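Local coordinates for protein beta-fructofuranosidase (Bifidobacterium adolescentis, PDB 6NOB) that probably hydrolyses terminal beta-D-fructofuranoside units of sucrose and related sugars, as a glycoside hydrolase of family 32, at residues L17-E22 and F55-P60; N445-V450 and P489-Y494. All blocks are in the same frame, centred on the assembly; numbering follows the deposited sequence.

Overall arrangement
Both segments of interaction 1 precede those of interaction 2 along the chain; the centres of the two contacts lie 37 Å apart and their nearest atoms about 26 Å, so they do not touch. Residues 17-22 and 55-60 pair strands 16-23 and 52-58 of a small antiparallel sheet near the N-terminus, at the periphery of the molecule. Interaction 2 sits closer to the centre of the molecule, about 16 Å from it against about 27 Å for interaction 1. There, residues 445-450 enter strand 448-454 of a propeller blade, and residues 489-494 lead from strand 484-489 into helix 491-497. The contacts share no sheet: one builds an N-terminal module, the other lies where the propeller passes into the helix before the C-terminal beta-sandwich.

Interaction 1: residues L17-E22 and F55-P60; sequences LDLFAE and FSIAVP
Strands 16-23 and 52-58 form an antiparallel pair in the N-terminal beta module, and L17-L19 run against F55-I57 in the usual two-residue rhythm. L17 and I57 make one hydrogen-bonded pair, with L17 N to I57 O at 2.8 Å and I57 N to L17 O at 2.9 Å. L19 and F55 make the next, F55 N to L19 O at 2.7 Å and L19 N to F55 O at 2.9 Å. Between them D18 faces S56 in a non-hydrogen-bonded pair; here D18 CA comes to 3.2 Å from F55 O in a CA-H...O contact, and D18 OD2 lies 2.5 Å from S56 OG. The same carboxylate oxygen takes a hydrogen bond from H54, while OD1 is held by Q16, so the buried acid is gripped at both oxygens. L17, L19, F55 and I57 share the other face. A chi1 of -66° carries the F55 ring along the strand to A21, whose methyl meets its edge in plane, CE2 to CB 3.7 Å. Beyond the end of the strand, V59 CG1 closes on L17 CB at 3.8 Å. This apolar face packs on V31 of strand 30-34 and, through F55 and I57, on H44 of strand 40-45, so two sheets lie face to face. At its other edge strand 16-23 pairs with strand 72-80, whereas 52-58 is outermost in its sheet.

Interaction 2: residues N445-V450 and P489-Y494; sequences NGRRIV and PVSEVY
R447 reaches across to V490, S491 and E492, its CB already directed at them from the turn before strand 448-454. From CB the chain runs extended through CG to CD, the side chain packing against L168 and Y142, then bends at chi3 (-40°) so that NE forms a salt bridge with D443. At the tip, NH1 gives a nearly straight hydrogen bond to E492 OE1 (2.9 Å, 168° at the hydrogen), and NH2 binds E492 OE2, also at 2.9 Å, on its syn lone pair. This is an end-on, two-nitrogen salt bridge with the guanidinium and carboxylate planes 41° apart. NH1 also donates to a water, 3.0 Å away, that accepts from S491 N as well, and NH1 lies 3.8 Å from V490 CB. Exchanging R447 for a methionine would probably leave the E492 and D443 carboxylates without their shared cation and the water without one of its donors. A second, apolar contact joins I449 CG2 to V490 CG1 at 4.0 Å, the side chains crossing at about a right angle. The arrangement ties a propeller strand to V490, N-cap of helix 491-497, which, as in other family 32 enzymes, leads to the C-terminal beta-sandwich.

Interaction 1: residues L17-E22 and F55-P60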
ATOM      1  N   LEU A  17      -0.697 -13.791 -24.557  1.00 47.74           N
ATOM      2  CA  LEU A  17       0.409 -12.858 -24.379  1.00 43.47           C
ATOM      3  C   LEU A  17      -0.161 -11.462 -24.189  1.00 48.12           C
ATOM      4  O   LEU A  17      -0.857 -10.947 -25.072  1.00 53.01           O
ATOM      5  CB  LEU A  17       1.360 -12.894 -25.578  1.00 40.24           C
ATOM      6  CG  LEU A  17       2.489 -11.861 -25.591  1.00 39.33           C
ATOM      7  CD1 LEU A  17       3.465 -12.102 -24.446  1.00 40.42           C
ATOM      8  CD2 LEU A  17       3.212 -11.878 -26.927  1.00 36.33           C
ATOM      9  N   ASP A  18       0.130 -10.854 -23.044  1.00 43.57           N
ATOM     10  CA  ASP A  18      -0.379  -9.534 -22.698  1.00 38.22           C
ATOM     11  C   ASP A  18       0.733  -8.502 -22.831  1.00 46.22           C
ATOM     12  O   ASP A  18       1.822  -8.682 -22.278  1.00 45.55           O
ATOM     13  CB  ASP A  18      -0.946  -9.526 -21.278  1.00 38.64           C
ATOM     14  CG  ASP A  18      -2.264 -10.266 -21.174  1.00 44.39           C
ATOM     15  OD1 ASP A  18      -2.249 -11.514 -21.150  1.00 43.68           O
ATOM     16  OD2 ASP A  18      -3.314  -9.593 -21.114  1.00 48.81           O
ATOM     17  N   LEU A  19       0.458  -7.427 -23.567  1.00 46.59           N
ATOM     18  CA  LEU A  19       1.428  -6.362 -23.789  1.00 48.64           C
ATOM     19  C   LEU A  19       0.773  -5.017 -23.521  1.00 47.39           C
ATOM     20  O   LEU A  19      -0.306  -4.732 -24.049  1.00 47.22           O
ATOM     21  CB  LEU A  19       1.979  -6.402 -25.220  1.00 46.79           C
ATOM     22  CG  LEU A  19       2.575  -7.727 -25.698  1.00 44.95           C
ATOM     23  CD1 LEU A  19       2.998  -7.622 -27.151  1.00 39.44           C
ATOM     24  CD2 LEU A  19       3.752  -8.142 -24.825  1.00 44.62           C
ATOM     25  N   PHE A  20       1.427  -4.193 -22.705  1.00 43.57           N
ATOM     26  CA  PHE A  20       0.976  -2.832 -22.422  1.00 41.94           C
ATOM     27  C   PHE A  20       1.866  -1.887 -23.223  1.00 46.12           C
ATOM     28  O   PHE A  20       3.013  -1.626 -22.850  1.00 52.42           O
ATOM     29  CB  PHE A  20       1.024  -2.547 -20.925  1.00 42.78           C
ATOM     30  CG  PHE A  20       0.055  -3.374 -20.125  1.00 45.74           C
ATOM     31  CD1 PHE A  20       0.352  -4.686 -19.789  1.00 43.99           C
ATOM     32  CD2 PHE A  20      -1.160  -2.846 -19.723  1.00 47.59           C
ATOM     33  CE1 PHE A  20      -0.541  -5.452 -19.062  1.00 44.50           C
ATOM     34  CE2 PHE A  20      -2.059  -3.607 -18.994  1.00 49.73           C
ATOM     35  CZ  PHE A  20      -1.748  -4.913 -18.666  1.00 48.71           C
ATOM     36  N   ALA A  21       1.332  -1.381 -24.331  1.00 42.42           N
ATOM     37  CA  ALA A  21       2.113  -0.668 -25.328  1.00 44.99           C
ATOM     38  C   ALA A  21       1.761   0.813 -25.355  1.00 46.51           C
ATOM     39  O   ALA A  21       0.613   1.207 -25.124  1.00 42.86           O
ATOM     40  CB  ALA A  21       1.896  -1.271 -26.719  1.00 44.03           C
ATOM     41  N   GLU A  22       2.768   1.629 -25.652  1.00 48.09           N
ATOM     42  CA  GLU A  22       2.624   3.071 -25.781  1.00 49.98           C
ATOM     43  C   GLU A  22       2.919   3.460 -27.220  1.00 51.10           C
ATOM     44  O   GLU A  22       3.930   3.029 -27.785  1.00 53.82           O
ATOM     45  CB  GLU A  22       3.574   3.804 -24.827  1.00 52.27           C
ATOM     46  CG  GLU A  22       3.299   5.290 -24.666  1.00 54.49           C
ATOM     47  CD  GLU A  22       4.099   5.902 -23.532  1.00 62.07           C
ATOM     48  OE1 GLU A  22       4.695   5.141 -22.740  1.00 62.96           O
ATOM     49  OE2 GLU A  22       4.137   7.147 -23.434  1.00 69.84           O
ATOM     50  N   PHE A  55      -2.760  -4.977 -25.092  1.00 41.24           N
ATOM     51  CA  PHE A  55      -3.001  -6.061 -26.033  1.00 37.73           C
ATOM     52  C   PHE A  55      -3.101  -7.388 -25.295  1.00 44.63           C
ATOM     53  O   PHE A  55      -2.355  -7.642 -24.345  1.00 48.40           O
ATOM     54  CB  PHE A  55      -1.880  -6.151 -27.070  1.00 43.57           C
ATOM     55  CG  PHE A  55      -1.802  -4.974 -27.996  1.00 47.28           C
ATOM     56  CD1 PHE A  55      -2.519  -4.959 -29.179  1.00 47.60           C
ATOM     57  CD2 PHE A  55      -0.991  -3.894 -27.696  1.00 52.47           C
ATOM     58  CE1 PHE A  55      -2.441  -3.883 -30.040  1.00 48.16           C
ATOM     59  CE2 PHE A  55      -0.908  -2.814 -28.553  1.00 53.97           C
ATOM     60  CZ  PHE A  55      -1.633  -2.809 -29.727  1.00 51.93           C
ATOM     61  N   SER A  56      -4.026  -8.233 -25.742  1.00 35.19           N
ATOM     62  CA  SER A  56      -4.128  -9.614 -25.281  1.00 49.77           C
ATOM     63  C   SER A  56      -4.198 -10.490 -26.523  1.00 50.56           C
ATOM     64  O   SER A  56      -5.215 -10.498 -27.224  1.00 54.42           O
ATOM     65  CB  SER A  56      -5.348  -9.821 -24.384  1.00 46.68           C
ATOM     66  OG  SER A  56      -5.007  -9.646 -23.020  1.00 48.84           O
ATOM     67  N   ILE A  57      -3.118 -11.213 -26.802  1.00 53.37           N
ATOM     68  CA  ILE A  57      -2.947 -11.929 -28.059  1.00 54.91           C
ATOM     69  C   ILE A  57      -2.895 -13.422 -27.773  1.00 58.69           C
ATOM     70  O   ILE A  57      -2.138 -13.868 -26.902  1.00 63.26           O
ATOM     71  CB  ILE A  57      -1.677 -11.468 -28.797  1.00 52.50           C
ATOM     72  CG1 ILE A  57      -1.717  -9.956 -29.018  1.00 46.36           C
ATOM     73  CG2 ILE A  57      -1.531 -12.204 -30.118  1.00 55.57           C
ATOM     74  CD1 ILE A  57      -0.355  -9.329 -29.215  1.00 45.71           C
ATOM     75  N   ALA A  58      -3.697 -14.189 -28.506  1.00 55.63           N
ATOM     76  CA  ALA A  58      -3.663 -15.639 -28.389  1.00 51.87           C
ATOM     77  C   ALA A  58      -2.377 -16.179 -28.998  1.00 56.28           C
ATOM     78  O   ALA A  58      -2.000 -15.808 -30.114  1.00 59.16           O
ATOM     79  CB  ALA A  58      -4.878 -16.256 -29.080  1.00 44.60           C
ATOM     80  N   VAL A  59      -1.696 -17.050 -28.258  1.00 57.82           N
ATOM     81  CA  VAL A  59      -0.455 -17.669 -28.717  1.00 55.82           C
ATOM     82  C   VAL A  59      -0.572 -19.177 -28.537  1.00 56.57           C
ATOM     83  O   VAL A  59      -1.255 -19.638 -27.611  1.00 58.29           O
ATOM     84  CB  VAL A  59       0.764 -17.109 -27.964  1.00 54.05           C
ATOM     85  CG1 VAL A  59       0.933 -15.622 -28.254  1.00 45.70           C
ATOM     86  CG2 VAL A  59       0.626 -17.350 -26.465  1.00 53.54           C
ATOM     87  N   PRO A  60       0.052 -19.981 -29.395  1.00 61.36           N
ATOM     88  CA  PRO A  60      -0.019 -21.435 -29.228  1.00 59.01           C
ATOM     89  C   PRO A  60       0.882 -21.927 -28.107  1.00 61.69           C
ATOM     90  O   PRO A  60       1.959 -21.383 -27.849  1.00 62.44           O
ATOM     91  CB  PRO A  60       0.460 -21.965 -30.584  1.00 57.65           C
ATOM     92  CG  PRO A  60       1.378 -20.904 -31.079  1.00 58.03           C
ATOM     93  CD  PRO A  60       0.770 -19.603 -30.624  1.00 61.19           C
TER

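Interaction 2: residues N445-V450 and P489-Y494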
ATOM      1  N   ASN A 445     -10.227 -16.563  10.371  1.00 49.77           N
ATOM      2  CA  ASN A 445     -10.175 -16.779  11.810  1.00 52.67           C
ATOM      3  C   ASN A 445     -10.379 -15.497  12.607  1.00 52.23           C
ATOM      4  O   ASN A 445     -10.169 -15.497  13.824  1.00 49.05           O
ATOM      5  CB  ASN A 445      -8.847 -17.431  12.197  1.00 57.65           C
ATOM      6  CG  ASN A 445      -8.711 -18.840  11.650  1.00 59.77           C
ATOM      7  OD1 ASN A 445      -7.700 -19.186  11.040  1.00 54.82           O
ATOM      8  ND2 ASN A 445      -9.734 -19.661  11.866  1.00 61.22           N
ATOM      9  N   GLY A 446     -10.782 -14.408  11.957  1.00 49.49           N
ATOM     10  CA  GLY A 446     -11.042 -13.167  12.653  1.00 47.06           C
ATOM     11  C   GLY A 446      -9.827 -12.317  12.950  1.00 49.44           C
ATOM     12  O   GLY A 446      -9.972 -11.268  13.593  1.00 53.51           O
ATOM     13  N   ARG A 447      -8.637 -12.735  12.519  1.00 43.59           N
ATOM     14  CA  ARG A 447      -7.452 -11.897  12.648  1.00 42.67           C
ATOM     15  C   ARG A 447      -7.626 -10.615  11.846  1.00 40.86           C
ATOM     16  O   ARG A 447      -8.019 -10.652  10.677  1.00 40.74           O
ATOM     17  CB  ARG A 447      -6.217 -12.646  12.151  1.00 44.54           C
ATOM     18  CG  ARG A 447      -5.414 -13.351  13.216  1.00 49.87           C
ATOM     19  CD  ARG A 447      -4.047 -13.743  12.673  1.00 49.28           C
ATOM     20  NE  ARG A 447      -4.124 -14.222  11.295  1.00 44.79           N
ATOM     21  CZ  ARG A 447      -3.082 -14.669  10.601  1.00 43.78           C
ATOM     22  NH1 ARG A 447      -1.877 -14.708  11.157  1.00 39.17           N
ATOM     23  NH2 ARG A 447      -3.242 -15.083   9.353  1.00 39.94           N
ATOM     24  N   ARG A 448      -7.328  -9.480  12.473  1.00 42.36           N
ATOM     25  CA  ARG A 448      -7.327  -8.190  11.793  1.00 37.44           C
ATOM     26  C   ARG A 448      -5.917  -7.928  11.271  1.00 39.18           C
ATOM     27  O   ARG A 448      -4.979  -7.761  12.058  1.00 44.03           O
ATOM     28  CB  ARG A 448      -7.793  -7.083  12.736  1.00 38.19           C
ATOM     29  CG  ARG A 448      -7.704  -5.676  12.159  1.00 36.52           C
ATOM     30  CD  ARG A 448      -8.512  -5.533  10.876  1.00 37.64           C
ATOM     31  NE  ARG A 448      -9.918  -5.897  11.044  1.00 42.08           N
ATOM     32  CZ  ARG A 448     -10.855  -5.705  10.119  1.00 41.92           C
ATOM     33  NH1 ARG A 448     -12.110  -6.068  10.350  1.00 43.96           N
ATOM     34  NH2 ARG A 448     -10.535  -5.155   8.957  1.00 39.25           N
ATOM     35  N   ILE A 449      -5.769  -7.896   9.948  1.00 32.75           N
ATOM     36  CA  ILE A 449      -4.471  -7.797   9.290  1.00 36.79           C
ATOM     37  C   ILE A 449      -4.463  -6.557   8.410  1.00 39.47           C
ATOM     38  O   ILE A 449      -5.421  -6.315   7.667  1.00 41.64           O
ATOM     39  CB  ILE A 449      -4.168  -9.057   8.458  1.00 34.49           C
ATOM     40  CG1 ILE A 449      -4.296 -10.306   9.333  1.00 30.60           C
ATOM     41  CG2 ILE A 449      -2.785  -8.964   7.833  1.00 36.31           C
ATOM     42  CD1 ILE A 449      -4.383 -11.598   8.552  1.00 31.50           C
ATOM     43  N   VAL A 450      -3.379  -5.786   8.477  1.00 37.38           N
ATOM     44  CA  VAL A 450      -3.258  -4.528   7.748  1.00 38.46           C
ATOM     45  C   VAL A 450      -2.013  -4.567   6.869  1.00 37.11           C
ATOM     46  O   VAL A 450      -0.959  -5.065   7.282  1.00 40.75           O
ATOM     47  CB  VAL A 450      -3.217  -3.320   8.713  1.00 36.85           C
ATOM     48  CG1 VAL A 450      -2.100  -3.478   9.735  1.00 29.08           C
ATOM     49  CG2 VAL A 450      -3.075  -2.007   7.944  1.00 30.78           C
ATOM     50  N   PRO A 489       4.022  -7.992  13.294  1.00 42.37           N
ATOM     51  CA  PRO A 489       3.960  -8.865  12.123  1.00 41.02           C
ATOM     52  C   PRO A 489       3.178 -10.138  12.422  1.00 42.20           C
ATOM     53  O   PRO A 489       3.240 -10.683  13.528  1.00 39.69           O
ATOM     54  CB  PRO A 489       5.429  -9.164  11.814  1.00 44.22           C
ATOM     55  CG  PRO A 489       6.168  -8.017  12.395  1.00 47.08           C
ATOM     56  CD  PRO A 489       5.413  -7.620  13.628  1.00 47.38           C
ATOM     57  N   VAL A 490       2.413 -10.591  11.427  1.00 38.96           N
ATOM     58  CA  VAL A 490       1.632 -11.803  11.606  1.00 41.57           C
ATOM     59  C   VAL A 490       2.571 -12.988  11.822  1.00 43.20           C
ATOM     60  O   VAL A 490       3.752 -12.959  11.456  1.00 44.84           O
ATOM     61  CB  VAL A 490       0.696 -12.049  10.413  1.00 40.09           C
ATOM     62  CG1 VAL A 490      -0.266 -10.884  10.247  1.00 37.94           C
ATOM     63  CG2 VAL A 490       1.501 -12.257   9.138  1.00 36.94           C
ATOM     64  N   SER A 491       2.028 -14.040  12.437  1.00 39.30           N
ATOM     65  CA  SER A 491       2.845 -15.199  12.781  1.00 40.79           C
ATOM     66  C   SER A 491       3.545 -15.783  11.560  1.00 43.66           C
ATOM     67  O   SER A 491       4.671 -16.279  11.674  1.00 46.89           O
ATOM     68  CB  SER A 491       1.983 -16.258  13.476  1.00 42.97           C
ATOM     69  OG  SER A 491       1.119 -16.910  12.561  1.00 51.61           O
ATOM     70  N   GLU A 492       2.911 -15.709  10.387  1.00 41.99           N
ATOM     71  CA  GLU A 492       3.515 -16.277   9.186  1.00 35.60           C
ATOM     72  C   GLU A 492       4.808 -15.564   8.806  1.00 36.78           C
ATOM     73  O   GLU A 492       5.725 -16.193   8.265  1.00 38.64           O
ATOM     74  CB  GLU A 492       2.524 -16.226   8.027  1.00 36.34           C
ATOM     75  CG  GLU A 492       1.296 -17.097   8.218  1.00 39.03           C
ATOM     76  CD  GLU A 492       0.154 -16.357   8.879  1.00 38.06           C
ATOM     77  OE1 GLU A 492       0.403 -15.317   9.522  1.00 39.90           O
ATOM     78  OE2 GLU A 492      -1.000 -16.813   8.744  1.00 41.82           O
ATOM     79  N   VAL A 493       4.901 -14.258   9.071  1.00 38.48           N
ATOM     80  CA  VAL A 493       6.132 -13.526   8.780  1.00 41.83           C
ATOM     81  C   VAL A 493       7.294 -14.111   9.574  1.00 46.66           C
ATOM     82  O   VAL A 493       8.371 -14.380   9.028  1.00 43.98           O
ATOM     83  CB  VAL A 493       5.946 -12.024   9.063  1.00 44.22           C
ATOM     84  CG1 VAL A 493       7.293 -11.345   9.274  1.00 44.79           C
ATOM     85  CG2 VAL A 493       5.182 -11.364   7.927  1.00 46.55           C
ATOM     86  N   TYR A 494       7.086 -14.333  10.875  1.00 44.98           N
ATOM     87  CA  TYR A 494       8.121 -14.955  11.696  1.00 45.60           C
ATOM     88  C   TYR A 494       8.437 -16.366  11.215  1.00 47.56           C
ATOM     89  O   TYR A 494       9.608 -16.761  11.155  1.00 49.39           O
ATOM     90  CB  TYR A 494       7.684 -14.985  13.161  1.00 42.57           C
ATOM     91  CG  TYR A 494       7.501 -13.624  13.800  1.00 44.78           C
ATOM     92  CD1 TYR A 494       8.597 -12.832  14.123  1.00 41.38           C
ATOM     93  CD2 TYR A 494       6.233 -13.146  14.105  1.00 42.20           C
ATOM     94  CE1 TYR A 494       8.433 -11.596  14.722  1.00 41.47           C
ATOM     95  CE2 TYR A 494       6.060 -11.910  14.702  1.00 45.87           C
ATOM     96  CZ  TYR A 494       7.163 -11.139  15.009  1.00 45.18           C
ATOM     97  OH  TYR A 494       6.995  -9.908  15.603  1.00 46.38           O
TER
HETATM   98  O   HOH W   1      -0.671 -13.658  13.692  1.00 51.11           O